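Local atomic coordinates of succinoglycan biosynthesis protein (Bacillus cereus ATCC 14579, PDB entry 2QGM), a protein that is of unestablished function but belongs to the erythromycin esterase-like family and may act as a hydrolase of that kind, with a possible link to polysaccharide biosynthesis. Residues S277-H282 with L319-A324; Y285-A290 with Q326-R331. One frame throughout, in Å; residues are numbered along the deposited sequence.

Contact 1. Residues S277-H282 with L319-A324; sequences SIIKLH and LYPYVA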
ATOM      1  N   SER A 277       2.651  10.740  17.501  1.00 28.86           N
ATOM      2  CA  SER A 277       4.059  10.401  17.298  1.00 27.45           C
ATOM      3  C   SER A 277       4.240   8.977  16.771  1.00 27.13           C
ATOM      4  O   SER A 277       5.146   8.713  15.983  1.00 27.81           O
ATOM      5  CB  SER A 277       4.848  10.572  18.600  1.00 30.09           C
ATOM      6  OG  SER A 277       4.888  11.935  18.993  1.00 30.40           O
ATOM      7  N   ILE A 278       3.386   8.058  17.204  1.00 23.52           N
ATOM      8  CA  ILE A 278       3.498   6.682  16.737  1.00 23.80           C
ATOM      9  C   ILE A 278       3.050   6.602  15.286  1.00 21.97           C
ATOM     10  O   ILE A 278       3.705   5.965  14.454  1.00 20.60           O
ATOM     11  CB  ILE A 278       2.651   5.733  17.595  1.00 24.66           C
ATOM     12  CG1 ILE A 278       3.086   5.859  19.055  1.00 25.58           C
ATOM     13  CG2 ILE A 278       2.828   4.297  17.128  1.00 25.26           C
ATOM     14  CD1 ILE A 278       2.343   4.942  19.990  1.00 27.57           C
ATOM     15  N   ILE A 279       1.934   7.257  14.983  1.00 21.31           N
ATOM     16  CA  ILE A 279       1.408   7.273  13.621  1.00 22.60           C
ATOM     17  C   ILE A 279       2.445   7.860  12.681  1.00 20.33           C
ATOM     18  O   ILE A 279       2.650   7.358  11.580  1.00 19.08           O
ATOM     19  CB  ILE A 279       0.134   8.131  13.517  1.00 22.81           C
ATOM     20  CG1 ILE A 279      -0.952   7.562  14.431  1.00 25.07           C
ATOM     21  CG2 ILE A 279      -0.349   8.180  12.070  1.00 25.03           C
ATOM     22  CD1 ILE A 279      -1.443   6.182  14.026  1.00 26.41           C
ATOM     23  N   LYS A 280       3.099   8.933  13.109  1.00 19.63           N
ATOM     24  CA  LYS A 280       4.107   9.556  12.264  1.00 19.80           C
ATOM     25  C   LYS A 280       5.261   8.588  11.991  1.00 19.17           C
ATOM     26  O   LYS A 280       5.719   8.473  10.863  1.00 18.19           O
ATOM     27  CB  LYS A 280       4.641  10.830  12.915  1.00 23.04           C
ATOM     28  CG  LYS A 280       5.634  11.579  12.043  1.00 25.37           C
ATOM     29  CD  LYS A 280       6.271  12.726  12.808  1.00 27.91           C
ATOM     30  CE  LYS A 280       7.082  13.610  11.880  1.00 30.16           C
ATOM     31  NZ  LYS A 280       6.207  14.287  10.882  1.00 36.09           N
ATOM     32  N   LEU A 281       5.728   7.895  13.023  1.00 18.44           N
ATOM     33  CA  LEU A 281       6.818   6.942  12.835  1.00 18.45           C
ATOM     34  C   LEU A 281       6.364   5.799  11.934  1.00 16.70           C
ATOM     35  O   LEU A 281       7.095   5.368  11.041  1.00 17.43           O
ATOM     36  CB  LEU A 281       7.307   6.399  14.181  1.00 20.46           C
ATOM     37  CG  LEU A 281       8.140   7.363  15.037  1.00 21.94           C
ATOM     38  CD1 LEU A 281       8.279   6.801  16.439  1.00 23.14           C
ATOM     39  CD2 LEU A 281       9.517   7.595  14.412  1.00 18.92           C
ATOM     40  N   HIS A 282       5.153   5.308  12.157  1.00 15.79           N
ATOM     41  CA  HIS A 282       4.633   4.226  11.335  1.00 15.32           C
ATOM     42  C   HIS A 282       4.648   4.590   9.849  1.00 15.39           C
ATOM     43  O   HIS A 282       5.103   3.797   9.014  1.00 16.42           O
ATOM     44  CB  HIS A 282       3.209   3.870  11.764  1.00 16.18           C
ATOM     45  CG  HIS A 282       2.566   2.828  10.899  1.00 17.88           C
ATOM     46  ND1 HIS A 282       1.766   3.147   9.825  1.00 17.12           N
ATOM     47  CD2 HIS A 282       2.627   1.477  10.943  1.00 18.56           C
ATOM     48  CE1 HIS A 282       1.356   2.031   9.243  1.00 18.68           C
ATOM     49  NE2 HIS A 282       1.863   1.006   9.901  1.00 18.37           N
ATOM     50  N   LEU A 319      -7.264  10.413  12.393  1.00 30.76           N
ATOM     51  CA  LEU A 319      -6.699   9.064  12.450  1.00 29.59           C
ATOM     52  C   LEU A 319      -5.312   9.001  11.833  1.00 28.68           C
ATOM     53  O   LEU A 319      -4.446   8.264  12.302  1.00 27.23           O
ATOM     54  CB  LEU A 319      -7.606   8.063  11.737  1.00 32.34           C
ATOM     55  CG  LEU A 319      -8.918   7.699  12.436  1.00 33.52           C
ATOM     56  CD1 LEU A 319      -9.603   6.575  11.672  1.00 35.16           C
ATOM     57  CD2 LEU A 319      -8.626   7.259  13.861  1.00 33.73           C
ATOM     58  N   TYR A 320      -5.104   9.772  10.775  1.00 26.37           N
ATOM     59  CA  TYR A 320      -3.809   9.787  10.110  1.00 26.56           C
ATOM     60  C   TYR A 320      -3.330  11.199   9.815  1.00 24.66           C
ATOM     61  O   TYR A 320      -3.442  11.676   8.686  1.00 23.72           O
ATOM     62  CB  TYR A 320      -3.891   8.983   8.814  1.00 26.96           C
ATOM     63  CG  TYR A 320      -4.001   7.505   9.059  1.00 29.22           C
ATOM     64  CD1 TYR A 320      -2.890   6.766   9.442  1.00 30.45           C
ATOM     65  CD2 TYR A 320      -5.222   6.847   8.942  1.00 30.76           C
ATOM     66  CE1 TYR A 320      -2.985   5.409   9.707  1.00 33.78           C
ATOM     67  CE2 TYR A 320      -5.333   5.483   9.208  1.00 33.32           C
ATOM     68  CZ  TYR A 320      -4.207   4.772   9.589  1.00 33.47           C
ATOM     69  OH  TYR A 320      -4.301   3.428   9.871  1.00 37.80           O
ATOM     70  N   PRO A 321      -2.791  11.893  10.835  1.00 24.08           N
ATOM     71  CA  PRO A 321      -2.283  13.262  10.692  1.00 22.99           C
ATOM     72  C   PRO A 321      -1.008  13.284   9.853  1.00 22.28           C
ATOM     73  O   PRO A 321      -0.567  14.333   9.386  1.00 22.49           O
ATOM     74  CB  PRO A 321      -2.049  13.694  12.136  1.00 22.74           C
ATOM     75  CG  PRO A 321      -1.661  12.410  12.796  1.00 23.89           C
ATOM     76  CD  PRO A 321      -2.683  11.446  12.235  1.00 23.21           C
ATOM     77  N   TYR A 322      -0.408  12.110   9.681  1.00 22.23           N
ATOM     78  CA  TYR A 322       0.787  11.957   8.856  1.00 21.88           C
ATOM     79  C   TYR A 322       0.566  10.694   8.044  1.00 20.76           C
ATOM     80  O   TYR A 322      -0.058   9.750   8.526  1.00 19.35           O
ATOM     81  CB  TYR A 322       2.058  11.797   9.705  1.00 22.61           C
ATOM     82  CG  TYR A 322       2.317  12.969  10.619  1.00 25.34           C
ATOM     83  CD1 TYR A 322       1.828  12.980  11.921  1.00 24.27           C
ATOM     84  CD2 TYR A 322       2.993  14.101  10.160  1.00 26.98           C
ATOM     85  CE1 TYR A 322       2.000  14.090  12.748  1.00 29.28           C
ATOM     86  CE2 TYR A 322       3.170  15.222  10.979  1.00 29.79           C
ATOM     87  CZ  TYR A 322       2.667  15.208  12.270  1.00 30.07           C
ATOM     88  OH  TYR A 322       2.799  16.319  13.073  1.00 33.74           O
ATOM     89  N   VAL A 323       1.042  10.683   6.804  1.00 19.40           N
ATOM     90  CA  VAL A 323       0.900   9.499   5.966  1.00 18.94           C
ATOM     91  C   VAL A 323       2.157   9.280   5.134  1.00 18.46           C
ATOM     92  O   VAL A 323       2.862  10.229   4.788  1.00 17.78           O
ATOM     93  CB  VAL A 323      -0.332   9.586   5.023  1.00 18.40           C
ATOM     94  CG1 VAL A 323      -1.610   9.684   5.838  1.00 19.62           C
ATOM     95  CG2 VAL A 323      -0.192  10.772   4.087  1.00 20.39           C
ATOM     96  N   ALA A 324       2.429   8.013   4.832  1.00 20.12           N
ATOM     97  CA  ALA A 324       3.596   7.621   4.052  1.00 17.00           C
ATOM     98  C   ALA A 324       3.712   8.421   2.760  1.00 19.34           C
ATOM     99  O   ALA A 324       4.790   8.897   2.404  1.00 18.46           O
ATOM    100  CB  ALA A 324       3.524   6.126   3.738  1.00 18.53           C
TER

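Contact 2. Residues Y285-A290 with Q326-R331; sequences YLADHA and QFLKER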
ATOM      1  N   TYR A 285       8.200   4.836   8.418  1.00 15.32           N
ATOM      2  CA  TYR A 285       8.752   3.529   8.109  1.00 15.76           C
ATOM      3  C   TYR A 285       8.145   2.880   6.870  1.00 15.33           C
ATOM      4  O   TYR A 285       8.831   2.145   6.155  1.00 17.17           O
ATOM      5  CB  TYR A 285       8.632   2.609   9.329  1.00 13.49           C
ATOM      6  CG  TYR A 285       9.424   3.132  10.511  1.00 16.89           C
ATOM      7  CD1 TYR A 285      10.559   3.918  10.312  1.00 18.24           C
ATOM      8  CD2 TYR A 285       9.062   2.824  11.819  1.00 16.45           C
ATOM      9  CE1 TYR A 285      11.316   4.386  11.391  1.00 17.29           C
ATOM     10  CE2 TYR A 285       9.810   3.287  12.905  1.00 19.71           C
ATOM     11  CZ  TYR A 285      10.937   4.066  12.681  1.00 16.40           C
ATOM     12  OH  TYR A 285      11.696   4.517  13.744  1.00 18.33           O
ATOM     13  N   LEU A 286       6.870   3.137   6.593  1.00 16.86           N
ATOM     14  CA  LEU A 286       6.286   2.570   5.381  1.00 15.28           C
ATOM     15  C   LEU A 286       7.081   3.131   4.206  1.00 17.35           C
ATOM     16  O   LEU A 286       7.486   2.395   3.304  1.00 16.38           O
ATOM     17  CB  LEU A 286       4.823   2.978   5.225  1.00 15.16           C
ATOM     18  CG  LEU A 286       3.810   2.304   6.147  1.00 15.59           C
ATOM     19  CD1 LEU A 286       2.414   2.832   5.813  1.00 16.56           C
ATOM     20  CD2 LEU A 286       3.858   0.779   5.962  1.00 19.06           C
ATOM     21  N   ALA A 287       7.296   4.446   4.233  1.00 17.01           N
ATOM     22  CA  ALA A 287       8.044   5.132   3.190  1.00 17.43           C
ATOM     23  C   ALA A 287       9.475   4.629   3.115  1.00 17.55           C
ATOM     24  O   ALA A 287       9.997   4.390   2.022  1.00 16.78           O
ATOM     25  CB  ALA A 287       8.030   6.637   3.435  1.00 16.96           C
ATOM     26  N   ASP A 288      10.117   4.474   4.270  1.00 15.58           N
ATOM     27  CA  ASP A 288      11.493   3.993   4.299  1.00 16.43           C
ATOM     28  C   ASP A 288      11.588   2.629   3.624  1.00 16.72           C
ATOM     29  O   ASP A 288      12.479   2.387   2.815  1.00 17.69           O
ATOM     30  CB  ASP A 288      12.001   3.862   5.739  1.00 15.92           C
ATOM     31  CG  ASP A 288      12.219   5.202   6.416  1.00 18.47           C
ATOM     32  OD1 ASP A 288      12.325   6.238   5.717  1.00 17.56           O
ATOM     33  OD2 ASP A 288      12.294   5.206   7.660  1.00 16.04           O
ATOM     34  N   HIS A 289      10.669   1.735   3.960  1.00 16.85           N
ATOM     35  CA  HIS A 289      10.703   0.409   3.361  1.00 14.95           C
ATOM     36  C   HIS A 289      10.516   0.449   1.849  1.00 14.63           C
ATOM     37  O   HIS A 289      11.193  -0.278   1.122  1.00 15.22           O
ATOM     38  CB  HIS A 289       9.661  -0.494   4.016  1.00 15.54           C
ATOM     39  CG  HIS A 289      10.103  -1.041   5.340  1.00 14.64           C
ATOM     40  ND1 HIS A 289       9.217  -1.494   6.294  1.00 14.41           N
ATOM     41  CD2 HIS A 289      11.340  -1.222   5.861  1.00 15.96           C
ATOM     42  CE1 HIS A 289       9.888  -1.931   7.344  1.00 16.18           C
ATOM     43  NE2 HIS A 289      11.179  -1.778   7.108  1.00 14.84           N
ATOM     44  N   ALA A 290       9.621   1.307   1.372  1.00 15.85           N
ATOM     45  CA  ALA A 290       9.391   1.418  -0.067  1.00 15.42           C
ATOM     46  C   ALA A 290      10.663   1.874  -0.784  1.00 15.00           C
ATOM     47  O   ALA A 290      11.029   1.333  -1.833  1.00 14.75           O
ATOM     48  CB  ALA A 290       8.268   2.387  -0.333  1.00 15.13           C
ATOM     49  N   GLN A 326       2.941  11.443   1.902  1.00 23.44           N
ATOM     50  CA  GLN A 326       3.488  12.795   1.925  1.00 24.95           C
ATOM     51  C   GLN A 326       5.007  12.760   2.101  1.00 25.93           C
ATOM     52  O   GLN A 326       5.710  13.631   1.594  1.00 27.11           O
ATOM     53  CB  GLN A 326       2.823  13.630   3.023  1.00 27.87           C
ATOM     54  CG  GLN A 326       3.233  13.311   4.427  1.00 29.87           C
ATOM     55  CD  GLN A 326       2.298  13.939   5.442  1.00 31.93           C
ATOM     56  OE1 GLN A 326       1.794  15.050   5.246  1.00 29.08           O
ATOM     57  NE2 GLN A 326       2.063  13.228   6.535  1.00 30.38           N
ATOM     58  N   PHE A 327       5.516  11.751   2.805  1.00 24.00           N
ATOM     59  CA  PHE A 327       6.956  11.624   2.991  1.00 23.77           C
ATOM     60  C   PHE A 327       7.627  11.205   1.692  1.00 23.70           C
ATOM     61  O   PHE A 327       8.761  11.595   1.425  1.00 23.54           O
ATOM     62  CB  PHE A 327       7.270  10.609   4.083  1.00 23.82           C
ATOM     63  CG  PHE A 327       6.779  11.021   5.431  1.00 23.92           C
ATOM     64  CD1 PHE A 327       5.909  10.208   6.142  1.00 22.14           C
ATOM     65  CD2 PHE A 327       7.161  12.247   5.979  1.00 26.74           C
ATOM     66  CE1 PHE A 327       5.418  10.602   7.380  1.00 26.06           C
ATOM     67  CE2 PHE A 327       6.677  12.659   7.219  1.00 26.54           C
ATOM     68  CZ  PHE A 327       5.802  11.834   7.924  1.00 26.50           C
ATOM     69  N   LEU A 328       6.932  10.392   0.899  1.00 22.02           N
ATOM     70  CA  LEU A 328       7.464   9.954  -0.379  1.00 20.53           C
ATOM     71  C   LEU A 328       7.458  11.132  -1.349  1.00 21.29           C
ATOM     72  O   LEU A 328       8.394  11.310  -2.129  1.00 20.52           O
ATOM     73  CB  LEU A 328       6.626   8.808  -0.956  1.00 18.95           C
ATOM     74  CG  LEU A 328       6.740   7.462  -0.233  1.00 17.75           C
ATOM     75  CD1 LEU A 328       5.661   6.511  -0.748  1.00 19.84           C
ATOM     76  CD2 LEU A 328       8.133   6.877  -0.462  1.00 18.59           C
ATOM     77  N   LYS A 329       6.407  11.944  -1.302  1.00 22.14           N
ATOM     78  CA  LYS A 329       6.330  13.101  -2.197  1.00 23.05           C
ATOM     79  C   LYS A 329       7.434  14.106  -1.856  1.00 24.81           C
ATOM     80  O   LYS A 329       8.064  14.668  -2.751  1.00 23.51           O
ATOM     81  CB  LYS A 329       4.959  13.773  -2.094  1.00 26.14           C
ATOM     82  CG  LYS A 329       4.774  14.953  -3.053  1.00 29.19           C
ATOM     83  CD  LYS A 329       4.855  14.511  -4.514  1.00 30.71           C
ATOM     84  CE  LYS A 329       4.580  15.677  -5.460  1.00 32.15           C
ATOM     85  NZ  LYS A 329       4.801  15.313  -6.893  1.00 34.11           N
ATOM     86  N   GLU A 330       7.672  14.314  -0.562  1.00 26.08           N
ATOM     87  CA  GLU A 330       8.701  15.246  -0.103  1.00 28.36           C
ATOM     88  C   GLU A 330      10.099  14.822  -0.525  1.00 28.22           C
ATOM     89  O   GLU A 330      10.877  15.618  -1.072  1.00 28.47           O
ATOM     90  CB  GLU A 330       8.683  15.357   1.424  1.00 31.82           C
ATOM     91  CG  GLU A 330       7.464  16.055   1.994  1.00 38.04           C
ATOM     92  CD  GLU A 330       7.393  15.951   3.509  1.00 40.59           C
ATOM     93  OE1 GLU A 330       8.404  16.251   4.182  1.00 42.25           O
ATOM     94  OE2 GLU A 330       6.318  15.583   4.030  1.00 43.60           O
ATOM     95  N   ARG A 331      10.421  13.566  -0.247  1.00 25.52           N
ATOM     96  CA  ARG A 331      11.726  13.004  -0.566  1.00 24.64           C
ATOM     97  C   ARG A 331      11.948  12.757  -2.047  1.00 23.01           C
ATOM     98  O   ARG A 331      13.070  12.887  -2.534  1.00 22.02           O
ATOM     99  CB  ARG A 331      11.914  11.665   0.143  1.00 24.13           C
ATOM    100  CG  ARG A 331      11.758  11.682   1.646  1.00 24.65           C
ATOM    101  CD  ARG A 331      11.865  10.262   2.184  1.00 24.23           C
ATOM    102  NE  ARG A 331      11.594  10.177   3.613  1.00 25.77           N
ATOM    103  CZ  ARG A 331      11.523   9.031   4.282  1.00 26.35           C
ATOM    104  NH1 ARG A 331      11.708   7.884   3.641  1.00 22.85           N
ATOM    105  NH2 ARG A 331      11.267   9.029   5.585  1.00 27.48           N
TER

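Contact 1. Residues S277-H282 with L319-A324
Lys280 holds CG anti to its backbone nitrogen (chi1 -176°) and stays extended until a final bend at chi4 (65°), a course that carries the chain across one face of the Tyr322 ring and folds the ammonium group back to the ring's rim. CG sits over that face, 4.1 Å from the ring centroid and 18° off the normal, in a CH-pi contact; farther along, NZ comes within 3.2 Å of Tyr322 CE2. Tyr322 points its side chain at the helix, so that its ring lies beneath the lysine chain. These residues join a surface-lying flank of helix 276-297 to the irregular segment that leads into helix 324-332, in the chain region matching the erythromycin esterase family; Val323 is the N-cap of that second helix, and Glu283 OE1 accepts a hydrogen bond from Ala324 N at its start. The apolar part of the contact falls to neighbouring Ile279, whose CG2 methyl meets three residues of the loop: Tyr320 at CD1 (3.9 Å), approached obliquely to the ring, Pro321 at CD (4.0 Å) and the carbonyl oxygen of Tyr322. The other Ile279 branch ends at CD1, 4.0 Å from Leu319 O, an oxygen that accepts a hydrogen bond from Tyr275 OH.

Contact 2. Residues Y285-A290 with Q326-R331
Ala287 is the small bump on which helix 324-332 rests: its CB enters a shallow hollow formed by Phe327, Leu328 and Arg331. Phe327 CB lies 4.1 Å from Ala287 CB, and Leu328 CD2 3.9 Å from it. The third wall is the guanidinium group of Arg331, which turns one face to the Ala287 methyl, with NH1 3.9 Å from that CB. In return, the CD2 branch of Leu328 reaches between Ala287 and Ala290, one helical turn on, where CD2 is 4.5 Å from Ala290 CB. Small alanines facing the partner accompany an axial separation of 9.3 Å at a 52° angle between the helix directions. In this alpha/beta fold, helix 276-297 packs on the mixed, mainly parallel sheet, where Ala290 touches Leu170 of strand 166-171, while helix 324-332 leads into sheet strand 336-344. Toward solvent, where Arg331 is exposed, a salt bridge takes over. Arg331, extended from CG to NE, brings its guanidinium edge to Asp288, and OD1 alone receives both terminal nitrogens: NH1 at 2.7 Å, nearly along the C-O axis though 20° out of the guanidinium plane, and NH2 at 3.0 Å in a weak, bent bond. The carboxylate and guanidinium planes are only 18° apart.

Both contacts use helix 276-297, and their other halves follow one another along the chain: 319-324 runs into the helix that carries 326-331. Contact 1 lies at the surface, with none of its touching residues buried, and relies on a lysine chain over a tyrosine and an isoleucine against a loop, without hydrogen bonds across it. Contact 2 is partly buried; two alanines and a leucine make its interior, and the charged pair is kept to its edge. Their centres are 12 Å apart, yet they meet directly: Ala324 CB packs 3.7 Å from Leu286 CB, and Lys280 NZ approaches Phe327 CZ at 3.9 Å.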